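Side-chain contact in diaminobutyrate-pyruvate transaminase and L-2,4-diaminobutyrate decarboxylase (Vibrio parahaemolyticus, PDB 2QMA), which probably makes and decarboxylates L-2,4-diaminobutyrate using pyridoxal phosphate, this chain being its C-terminal, glutamate decarboxylase-like domain: residues 97-102 with 109-114. Residues are numbered along the deposited sequence; the frame is centred on the assembly and turned at random.
Sequences FTQHPD and TPPLMP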
loop_
_atom_site.group_PDB
_atom_site.type_symbol
_atom_site.label_atom_id
_atom_site.label_comp_id
_atom_site.label_asym_id
_atom_site.label_seq_id
_atom_site.Cartn_x
_atom_site.Cartn_y
_atom_site.Cartn_z
ATOM N N PHE A 97 -9.551 -18.125 -7.388
ATOM C CA PHE A 97 -8.370 -18.473 -8.163
ATOM C C PHE A 97 -8.287 -17.808 -9.536
ATOM O O PHE A 97 -8.901 -18.273 -10.519
ATOM C CB PHE A 97 -8.204 -19.994 -8.226
ATOM C CG PHE A 97 -7.827 -20.574 -6.899
ATOM C CD1 PHE A 97 -6.480 -20.709 -6.550
ATOM C CD2 PHE A 97 -8.807 -20.933 -5.982
ATOM C CE1 PHE A 97 -6.107 -21.215 -5.303
ATOM C CE2 PHE A 97 -8.437 -21.432 -4.730
ATOM C CZ PHE A 97 -7.064 -21.549 -4.405
ATOM N N THR A 98 -7.516 -16.720 -9.579
ATOM C CA THR A 98 -7.307 -15.976 -10.831
ATOM C C THR A 98 -6.608 -16.838 -11.860
ATOM O O THR A 98 -6.653 -16.530 -13.065
ATOM C CB THR A 98 -6.422 -14.723 -10.630
ATOM O OG1 THR A 98 -5.102 -15.126 -10.209
ATOM C CG2 THR A 98 -7.061 -13.747 -9.656
ATOM N N GLN A 99 -5.984 -17.930 -11.384
ATOM C CA GLN A 99 -5.240 -18.838 -12.268
ATOM C C GLN A 99 -6.158 -19.781 -13.012
ATOM O O GLN A 99 -5.718 -20.452 -13.944
ATOM C CB GLN A 99 -4.200 -19.660 -11.499
ATOM C CG GLN A 99 -3.050 -18.843 -10.935
ATOM C CD GLN A 99 -3.309 -18.305 -9.509
ATOM O OE1 GLN A 99 -4.396 -18.473 -8.909
ATOM N NE2 GLN A 99 -2.279 -17.678 -8.956
ATOM N N HIS A 100 -7.412 -19.875 -12.575
ATOM C CA HIS A 100 -8.364 -20.725 -13.259
ATOM C C HIS A 100 -8.981 -19.965 -14.453
ATOM O O HIS A 100 -9.379 -18.785 -14.294
ATOM C CB HIS A 100 -9.468 -21.217 -12.306
ATOM C CG HIS A 100 -10.275 -22.342 -12.902
ATOM N ND1 HIS A 100 -11.295 -22.130 -13.812
ATOM C CD2 HIS A 100 -10.158 -23.687 -12.775
ATOM C CE1 HIS A 100 -11.770 -23.301 -14.211
ATOM N NE2 HIS A 100 -11.118 -24.257 -13.573
ATOM N N PRO A 101 -9.084 -20.618 -15.626
ATOM C CA PRO A 101 -9.595 -19.932 -16.817
ATOM C C PRO A 101 -10.966 -19.291 -16.650
ATOM O O PRO A 101 -11.276 -18.370 -17.368
ATOM C CB PRO A 101 -9.715 -21.049 -17.873
ATOM C CG PRO A 101 -8.992 -22.236 -17.296
ATOM C CD PRO A 101 -8.706 -22.034 -15.887
ATOM N N ASP A 102 -11.787 -19.813 -15.750
ATOM C CA ASP A 102 -13.175 -19.347 -15.616
ATOM C C ASP A 102 -13.280 -18.212 -14.592
ATOM O O ASP A 102 -14.348 -17.710 -14.306
ATOM C CB ASP A 102 -14.111 -20.538 -15.298
ATOM C CG ASP A 102 -14.197 -21.536 -16.456
ATOM O OD1 ASP A 102 -14.110 -21.105 -17.633
ATOM O OD2 ASP A 102 -14.357 -22.748 -16.170
ATOM N N THR A 109 -5.511 -9.719 -11.720
ATOM C CA THR A 109 -4.565 -10.374 -12.600
ATOM C C THR A 109 -3.990 -11.683 -12.047
ATOM O O THR A 109 -3.681 -11.791 -10.830
ATOM C CB THR A 109 -3.443 -9.333 -13.025
ATOM O OG1 THR A 109 -2.915 -9.663 -14.308
ATOM C CG2 THR A 109 -2.328 -9.195 -11.992
ATOM N N PRO A 110 -3.866 -12.698 -12.917
ATOM C CA PRO A 110 -3.113 -13.876 -12.483
ATOM C C PRO A 110 -1.615 -13.466 -12.424
ATOM O O PRO A 110 -1.082 -12.869 -13.380
ATOM C CB PRO A 110 -3.420 -14.923 -13.572
ATOM C CG PRO A 110 -3.695 -14.101 -14.839
ATOM C CD PRO A 110 -4.357 -12.815 -14.311
ATOM N N PRO A 111 -0.967 -13.706 -11.275
ATOM C CA PRO A 111 0.396 -13.204 -11.012
ATOM C C PRO A 111 1.507 -13.891 -11.819
ATOM O O PRO A 111 1.551 -15.107 -11.930
ATOM C CB PRO A 111 0.585 -13.435 -9.504
ATOM C CG PRO A 111 -0.339 -14.557 -9.191
ATOM C CD PRO A 111 -1.526 -14.437 -10.126
ATOM N N LEU A 112 2.375 -13.066 -12.387
ATOM C CA LEU A 112 3.526 -13.520 -13.092
ATOM C C LEU A 112 4.504 -14.137 -12.111
ATOM O O LEU A 112 4.746 -13.621 -11.029
ATOM C CB LEU A 112 4.201 -12.357 -13.819
ATOM C CG LEU A 112 4.078 -12.233 -15.358
ATOM C CD1 LEU A 112 5.162 -11.286 -15.864
ATOM C CD2 LEU A 112 4.073 -13.563 -16.145
HETATM N N MSE A 113 5.108 -15.222 -12.524
HETATM C CA MSE A 113 6.071 -15.922 -11.680
HETATM C C MSE A 113 7.180 -15.028 -11.125
HETATM O O MSE A 113 7.516 -15.142 -9.943
HETATM C CB MSE A 113 6.675 -17.105 -12.434
HETATM C CG MSE A 113 7.322 -18.122 -11.505
HETATM SE SE MSE A 113 5.956 -19.074 -10.537
HETATM C CE MSE A 113 5.324 -20.210 -12.024
ATOM N N PRO A 114 7.785 -14.171 -11.970
ATOM C CA PRO A 114 8.798 -13.247 -11.468
ATOM C C PRO A 114 8.327 -12.282 -10.381
ATOM O O PRO A 114 9.114 -11.959 -9.495
ATOM C CB PRO A 114 9.243 -12.473 -12.725
ATOM C CG PRO A 114 8.247 -12.753 -13.750
ATOM C CD PRO A 114 7.685 -14.097 -13.448
#
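The amide of Gln99 brings its nitrogen end against the ring of Pro111, NE2 lying 3.5 Å from CD and a little farther from CG, with the amide arm running across the proline ring. A bend at chi2 (90°) turns the amide out of the line of the chain and toward the proline, while NE2 hydrogen-bonds Ala124 O of the second subunit. The imidazole of His100 belongs to the same loop: Pro101 CD sits 3.3 Å above one face, near the rim, and Asp102 CA lies at the edge. Asp102 N donates to His100 ND1 over 3.1 Å, tilted 20° from the ring plane.

Thr98 makes the closest approach. Its OG1, tucked in between its own N and C (chi1 64°), comes within 3.3 Å of Pro110 CA and 3.6 Å of Pro111 CD. The CA-H of Pro110 points roughly toward this oxygen, consistent with a weak C-H...O attraction. Pro110 CB also packs 3.6 Å from Thr98 O, in the type I turn closed by His100 N and Phe97 O.

The contact joins two arms of the loop between helices 80-92 and 113-125. Thr109 extends it toward the active site: OG1 hydrogen-bonds the backbone O of Lys325, the predicted cofactor lysine, not modified here. The Thr98 hydroxyl and the Gln99 amide thus meet proline carbons by van der Waals contact, with at most a weak C-H...O contribution at Thr98, since these prolines offer no backbone N-H, whereas Gln99 NE2 and the Thr109 carbonyl each have a hydrogen-bond partner on the second subunit (Ala124 O and Asn126 ND2).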